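Local atomic coordinates of apolipophorin-3b (Locusta migratoria, PDB entry 1AEP), a protein that assists in loading diacylglycerol into the hemolymph lipoprotein lipophorin by covering its expanding hydrophobic surface, and so supports lipid transport during insect flight. Residues Q12-N15 and H16-N20; L92-Q95 and D96-S100; A128-Q131 and S132-E136. One frame throughout, in Å; residues are numbered along the deposited sequence.

Contact 1 (Q12-N15 and H16-N20)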
loop_
_atom_site.group_PDB
_atom_site.type_symbol
_atom_site.label_atom_id
_atom_site.label_comp_id
_atom_site.label_asym_id
_atom_site.label_seq_id
_atom_site.Cartn_x
_atom_site.Cartn_y
_atom_site.Cartn_z
ATOM N N GLN A 12 -0.422 12.271 -1.470
ATOM C CA GLN A 12 0.455 12.703 -2.533
ATOM C C GLN A 12 1.875 12.221 -2.278
ATOM O O GLN A 12 2.619 11.808 -3.170
ATOM C CB GLN A 12 0.382 14.224 -2.649
ATOM C CG GLN A 12 -0.358 14.670 -3.924
ATOM C CD GLN A 12 0.548 15.528 -4.765
ATOM O OE1 GLN A 12 0.789 15.218 -5.950
ATOM N NE2 GLN A 12 1.102 16.589 -4.133
ATOM N N GLN A 13 2.210 12.238 -1.004
ATOM C CA GLN A 13 3.494 11.801 -0.572
ATOM C C GLN A 13 3.631 10.287 -0.710
ATOM O O GLN A 13 4.693 9.748 -0.992
ATOM C CB GLN A 13 3.576 12.287 0.864
ATOM C CG GLN A 13 4.297 13.632 1.058
ATOM C CD GLN A 13 4.546 13.901 2.534
ATOM O OE1 GLN A 13 5.413 13.286 3.161
ATOM N NE2 GLN A 13 3.776 14.801 3.112
ATOM N N LEU A 14 2.518 9.607 -0.529
ATOM C CA LEU A 14 2.457 8.171 -0.667
ATOM C C LEU A 14 2.792 7.747 -2.091
ATOM O O LEU A 14 3.589 6.838 -2.346
ATOM C CB LEU A 14 0.989 7.876 -0.504
ATOM C CG LEU A 14 0.685 6.578 0.158
ATOM C CD1 LEU A 14 -0.547 6.815 0.985
ATOM C CD2 LEU A 14 0.353 5.638 -0.933
ATOM N N ASN A 15 2.151 8.443 -3.013
ATOM C CA ASN A 15 2.282 8.221 -4.431
ATOM C C ASN A 15 3.715 8.330 -4.891
ATOM O O ASN A 15 4.240 7.476 -5.614
ATOM C CB ASN A 15 1.359 9.259 -5.107
ATOM C CG ASN A 15 1.553 9.516 -6.596
ATOM O OD1 ASN A 15 2.537 10.142 -7.018
ATOM N ND2 ASN A 15 0.580 9.065 -7.416
ATOM N N HIS A 16 4.347 9.403 -4.494
ATOM C CA HIS A 16 5.707 9.560 -4.909
ATOM C C HIS A 16 6.510 8.379 -4.416
ATOM O O HIS A 16 7.270 7.754 -5.160
ATOM C CB HIS A 16 6.245 10.853 -4.339
ATOM C CG HIS A 16 7.629 11.199 -4.831
ATOM N ND1 HIS A 16 8.695 11.378 -3.946
ATOM C CD2 HIS A 16 8.110 11.381 -6.103
ATOM C CE1 HIS A 16 9.773 11.669 -4.676
ATOM N NE2 HIS A 16 9.448 11.687 -5.971
ATOM N N THR A 17 6.315 8.102 -3.143
ATOM C CA THR A 17 7.005 6.997 -2.524
ATOM C C THR A 17 6.813 5.759 -3.372
ATOM O O THR A 17 7.760 5.206 -3.918
ATOM C CB THR A 17 6.539 6.757 -1.057
ATOM O OG1 THR A 17 6.829 7.878 -0.279
ATOM C CG2 THR A 17 7.199 5.519 -0.439
ATOM N N ILE A 18 5.569 5.354 -3.498
ATOM C CA ILE A 18 5.251 4.167 -4.282
ATOM C C ILE A 18 5.876 4.147 -5.676
ATOM O O ILE A 18 6.443 3.135 -6.093
ATOM C CB ILE A 18 3.749 3.958 -4.386
ATOM C CG1 ILE A 18 3.124 3.824 -2.991
ATOM C CG2 ILE A 18 3.465 2.761 -5.244
ATOM C CD1 ILE A 18 1.760 3.161 -2.998
ATOM N N VAL A 19 5.741 5.252 -6.399
ATOM C CA VAL A 19 6.270 5.290 -7.749
ATOM C C VAL A 19 7.737 4.872 -7.841
ATOM O O VAL A 19 8.130 4.065 -8.690
ATOM C CB VAL A 19 6.054 6.647 -8.375
ATOM C CG1 VAL A 19 6.991 6.777 -9.565
ATOM C CG2 VAL A 19 4.595 6.789 -8.795
ATOM N N ASN A 20 8.540 5.462 -6.968
ATOM C CA ASN A 20 9.963 5.212 -6.874
ATOM C C ASN A 20 10.273 3.748 -6.526
ATOM O O ASN A 20 10.976 3.063 -7.269
ATOM C CB ASN A 20 10.428 6.184 -5.772
ATOM C CG ASN A 20 10.571 7.597 -6.296
ATOM O OD1 ASN A 20 10.521 7.848 -7.511
ATOM N ND2 ASN A 20 10.864 8.496 -5.377
#
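Leu14 and Ile18, one helical turn apart, lie side by side and point the same way. Methyl CD2 of Leu14 meets CD1 of Ile18 at 3.5 Å, while CG1 of Ile18 rests near the same methyl. Thr17 turns to a different side of the helix and folds back on the main chain: its OG1 donates to Gln13 O over 2.9 Å. With OG1 beside its own backbone N (chi1 -62°), the hydroxyl can reach the carbonyl four residues back. Thr17 N donates to that oxygen too, at 3.2 Å and from the other face of the carbonyl plane, so two bonds grip one acceptor. The threonine can thus sit in a helix with its hydroxyl satisfied within its own turn. Helix 7-25 belongs to the elongated five-helix bundle of apolipophorin III, whose helices are amphipathic, and branched apolar side chains suit its inner face: Leu14 packs on Ala138 and Trp112, Ile18 on Leu105. Gln13 stands at the polar margin, where its OE1 accepts from Lys142. Farther round, Val19 N bonds Asn15 O at 2.8 Å, and the exposed His16 ring has Asn20 ND2 over one face, offset toward the rim.

Contact 2 (L92-Q95 and D96-S100)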
loop_
_atom_site.group_PDB
_atom_site.type_symbol
_atom_site.label_atom_id
_atom_site.label_comp_id
_atom_site.label_asym_id
_atom_site.label_seq_id
_atom_site.Cartn_x
_atom_site.Cartn_y
_atom_site.Cartn_z
ATOM N N LEU A 92 5.453 -18.316 -8.479
ATOM C CA LEU A 92 6.535 -19.286 -8.306
ATOM C C LEU A 92 7.818 -18.922 -9.020
ATOM O O LEU A 92 8.805 -19.637 -8.906
ATOM C CB LEU A 92 6.154 -20.754 -8.624
ATOM C CG LEU A 92 5.204 -21.436 -7.646
ATOM C CD1 LEU A 92 5.341 -20.833 -6.257
ATOM C CD2 LEU A 92 3.768 -21.314 -8.162
ATOM N N ASN A 93 7.813 -17.809 -9.744
ATOM C CA ASN A 93 9.000 -17.374 -10.447
ATOM C C ASN A 93 9.225 -15.878 -10.333
ATOM O O ASN A 93 8.296 -15.095 -10.166
ATOM C CB ASN A 93 9.077 -17.853 -11.907
ATOM C CG ASN A 93 8.004 -17.190 -12.756
ATOM O OD1 ASN A 93 7.836 -15.962 -12.708
ATOM N ND2 ASN A 93 7.272 -17.967 -13.549
ATOM N N LEU A 94 10.479 -15.490 -10.426
ATOM C CA LEU A 94 10.854 -14.112 -10.372
ATOM C C LEU A 94 9.941 -13.210 -11.207
ATOM O O LEU A 94 9.411 -12.211 -10.728
ATOM C CB LEU A 94 12.305 -14.064 -10.883
ATOM C CG LEU A 94 13.045 -12.755 -10.559
ATOM C CD1 LEU A 94 13.054 -12.607 -9.060
ATOM C CD2 LEU A 94 14.490 -12.761 -11.059
ATOM N N GLN A 95 9.758 -13.561 -12.466
ATOM C CA GLN A 95 8.951 -12.751 -13.352
ATOM C C GLN A 95 7.589 -12.368 -12.817
ATOM O O GLN A 95 7.267 -11.196 -12.708
ATOM C CB GLN A 95 8.877 -13.436 -14.739
ATOM C CG GLN A 95 8.342 -12.568 -15.891
ATOM C CD GLN A 95 7.881 -13.365 -17.117
ATOM O OE1 GLN A 95 6.982 -12.931 -17.878
ATOM N NE2 GLN A 95 8.487 -14.532 -17.307
ATOM N N ASP A 96 6.777 -13.388 -12.534
ATOM C CA ASP A 96 5.438 -13.184 -12.060
ATOM C C ASP A 96 5.416 -12.468 -10.743
ATOM O O ASP A 96 4.540 -11.648 -10.491
ATOM C CB ASP A 96 4.600 -14.460 -12.171
ATOM C CG ASP A 96 4.629 -14.896 -13.609
ATOM O OD1 ASP A 96 4.558 -14.108 -14.536
ATOM O OD2 ASP A 96 4.804 -16.189 -13.772
ATOM N N GLN A 97 6.421 -12.776 -9.929
ATOM C CA GLN A 97 6.612 -12.181 -8.627
ATOM C C GLN A 97 6.771 -10.685 -8.714
ATOM O O GLN A 97 6.252 -9.915 -7.900
ATOM C CB GLN A 97 7.906 -12.766 -8.058
ATOM C CG GLN A 97 7.989 -12.517 -6.551
ATOM C CD GLN A 97 6.713 -12.882 -5.815
ATOM O OE1 GLN A 97 6.082 -13.933 -6.081
ATOM N NE2 GLN A 97 6.332 -11.996 -4.901
ATOM N N LEU A 98 7.534 -10.303 -9.711
ATOM C CA LEU A 98 7.837 -8.930 -9.949
ATOM C C LEU A 98 6.622 -8.198 -10.450
ATOM O O LEU A 98 6.337 -7.077 -10.019
ATOM C CB LEU A 98 8.954 -8.813 -10.959
ATOM C CG LEU A 98 10.095 -7.960 -10.461
ATOM C CD1 LEU A 98 11.360 -8.737 -10.676
ATOM C CD2 LEU A 98 10.181 -6.698 -11.281
ATOM N N ASN A 99 5.922 -8.842 -11.373
ATOM C CA ASN A 99 4.730 -8.268 -11.946
ATOM C C ASN A 99 3.684 -8.064 -10.876
ATOM O O ASN A 99 3.108 -6.993 -10.737
ATOM C CB ASN A 99 4.137 -9.134 -13.083
ATOM C CG ASN A 99 5.084 -9.355 -14.240
ATOM O OD1 ASN A 99 5.027 -10.376 -14.922
ATOM N ND2 ASN A 99 5.976 -8.408 -14.417
ATOM N N SER A 100 3.494 -9.123 -10.094
ATOM C CA SER A 100 2.565 -9.140 -8.983
ATOM C C SER A 100 2.769 -8.016 -7.963
ATOM O O SER A 100 1.839 -7.320 -7.564
ATOM C CB SER A 100 2.613 -10.526 -8.319
ATOM O OG SER A 100 1.404 -10.868 -7.659
#
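Asn93 and Asp96 meet just where the chain enters a helix. OD1 of Asn93 accepts from the backbone N of Asp96 over 2.8 Å, a bond only slightly bent, with an N-H...O angle of 173°. The amide's other arm, ND2, reaches Asp96 OD2 at 3.0 Å, but this bond is weak because its N-H...O angle is only 135°. The two flat groups are turned 48° against each other. Asparagine suits this place because a short side chain carrying an acceptor reaches forward to the first turn: with chi1 near +60°, CG sits between the backbone N and the carbonyl carbon, and OD1 faces Asp96 N. This is an N-cap, and it opens helix 94-121, one of the five helices of the bundle. The negative charge of Asp96 in this first turn is likely to be favoured by the helix dipole. Were Asn93 replaced by an alanine, the amide N of Asp96 would probably lose its capping acceptor and the carboxylate its weak partner. Behind the cap, the main chain of Asn93 also holds the turn, its O accepting from Gln97 N at 3.0 Å. One step on, Leu98 N donates to Leu94 O at 2.9 Å, and the two leucines approach loosely, CG of Leu94 to CD1 of Leu98 at 4.4 Å. Leucines fit this flank because it faces helix 36-63: Leu94 lies on Leu38 and Leu98 on Leu41. The buried Gln97 amide has a weak bond from NE2 to Ala88 O.

Contact 3 (A128-Q131 and S132-E136)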
loop_
_atom_site.group_PDB
_atom_site.type_symbol
_atom_site.label_atom_id
_atom_site.label_comp_id
_atom_site.label_asym_id
_atom_site.label_seq_id
_atom_site.Cartn_x
_atom_site.Cartn_y
_atom_site.Cartn_z
ATOM N N ALA A 128 -14.848 14.183 7.708
ATOM C CA ALA A 128 -14.109 14.793 8.787
ATOM C C ALA A 128 -13.933 13.911 10.013
ATOM O O ALA A 128 -12.900 13.891 10.683
ATOM C CB ALA A 128 -14.884 15.996 9.228
ATOM N N PRO A 129 -14.976 13.243 10.360
ATOM C CA PRO A 129 -14.934 12.466 11.567
ATOM C C PRO A 129 -13.944 11.308 11.626
ATOM O O PRO A 129 -13.658 10.807 12.725
ATOM C CB PRO A 129 -16.364 12.072 11.843
ATOM C CG PRO A 129 -17.217 13.043 11.011
ATOM C CD PRO A 129 -16.354 13.488 9.863
ATOM N N VAL A 130 -13.435 10.886 10.471
ATOM C CA VAL A 130 -12.517 9.755 10.445
ATOM C C VAL A 130 -11.183 10.115 9.851
ATOM O O VAL A 130 -10.375 9.234 9.557
ATOM C CB VAL A 130 -13.080 8.592 9.671
ATOM C CG1 VAL A 130 -14.360 8.141 10.315
ATOM C CG2 VAL A 130 -13.356 8.992 8.235
ATOM N N GLN A 131 -10.983 11.418 9.695
ATOM C CA GLN A 131 -9.788 12.027 9.138
ATOM C C GLN A 131 -8.485 11.585 9.822
ATOM O O GLN A 131 -7.536 11.191 9.158
ATOM C CB GLN A 131 -9.989 13.564 9.026
ATOM C CG GLN A 131 -8.963 14.340 8.169
ATOM C CD GLN A 131 -7.842 14.968 8.991
ATOM O OE1 GLN A 131 -6.952 15.644 8.430
ATOM N NE2 GLN A 131 -7.841 14.738 10.310
ATOM N N SER A 132 -8.440 11.617 11.151
ATOM C CA SER A 132 -7.236 11.186 11.838
ATOM C C SER A 132 -6.806 9.769 11.427
ATOM O O SER A 132 -5.671 9.526 11.022
ATOM C CB SER A 132 -7.377 11.316 13.338
ATOM O OG SER A 132 -6.951 12.612 13.717
ATOM N N ALA A 133 -7.756 8.846 11.509
ATOM C CA ALA A 133 -7.564 7.464 11.148
ATOM C C ALA A 133 -7.067 7.294 9.726
ATOM O O ALA A 133 -6.109 6.578 9.475
ATOM C CB ALA A 133 -8.860 6.744 11.310
ATOM N N LEU A 134 -7.736 7.947 8.787
ATOM C CA LEU A 134 -7.314 7.861 7.409
ATOM C C LEU A 134 -5.873 8.328 7.304
ATOM O O LEU A 134 -5.061 7.700 6.630
ATOM C CB LEU A 134 -8.173 8.779 6.537
ATOM C CG LEU A 134 -9.507 8.181 6.096
ATOM C CD1 LEU A 134 -10.290 9.153 5.158
ATOM C CD2 LEU A 134 -9.266 6.831 5.449
ATOM N N GLN A 135 -5.560 9.439 7.971
ATOM C CA GLN A 135 -4.225 10.021 7.920
ATOM C C GLN A 135 -3.170 9.096 8.482
ATOM O O GLN A 135 -2.110 8.894 7.892
ATOM C CB GLN A 135 -4.124 11.374 8.637
ATOM C CG GLN A 135 -2.732 12.000 8.627
ATOM C CD GLN A 135 -2.628 13.348 7.948
ATOM O OE1 GLN A 135 -1.631 14.083 8.130
ATOM N NE2 GLN A 135 -3.649 13.676 7.160
ATOM N N GLU A 136 -3.445 8.538 9.639
ATOM C CA GLU A 136 -2.462 7.670 10.187
ATOM C C GLU A 136 -2.215 6.487 9.249
ATOM O O GLU A 136 -1.079 6.118 8.929
ATOM C CB GLU A 136 -2.686 7.424 11.688
ATOM C CG GLU A 136 -3.399 6.143 12.136
ATOM C CD GLU A 136 -3.708 6.153 13.617
ATOM O OE1 GLU A 136 -4.344 7.053 14.159
ATOM O OE2 GLU A 136 -3.235 5.103 14.252
#
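Gln131, Val130 and Ser132 account for most of the surface buried where the chain turns into helix 131-154. Gln131 leaves the backbone with CG anti to N (chi1 -167°) and then bends at CG, which brings NE2 over the start of the helix, 3.3 Å from Ser132 N; both are donors, so they do not bond. The Gln131 and Gln135 side chains lie side by side, pointing the same way, with OE1 of Gln131 4.0 Å from NE2 of Gln135 and the amide planes 45° apart. That gap is too wide for a hydrogen bond, and Gln131 is poorly ordered, so the placing of its amide is uncertain. The firmer link between these glutamines is in the backbone, Gln135 N to Gln131 O at 2.9 Å. Val130 occupies the N-cap position without a polar side-chain atom to offer the first helical N-H groups. Its carbonyl starts the regular helical bonding, accepting from Leu134 N at 3.0 Å, while CG2 of Val130 lies 4.3 Å from CD1 of Leu134. Ser132, small and polar, suits the exposed side of this first turn, and its carbonyl accepts from Glu136 N. The apolar pair faces inward, so the helix start is wedged between two others: Val130 rests on Val70 and Leu134 on Leu74 of helix 69-83, and Leu134, Gln131 and Gln135 touch Ile7 of helix 7-25.

How the contacts relate
From the N terminus the three contacts come in series, with none nested or crossing; each joins consecutive residues, so none closes a long loop. Contact 1 lies within helix 7-25, contact 2 begins helix 94-121 after the linker from helix 69-83, and contact 3 begins helix 131-154 after the next linker. Contacts 2 and 3 lie on opposite sides of the chain's centre, about 35 Å between centres, each where a linker gives way to a helix. Contact 1 sits nearer that centre and faces both later helices, touching helix 94-121 and helix 131-154 beyond the turns that open them. Together they sample the bundle's length and three of its five helices.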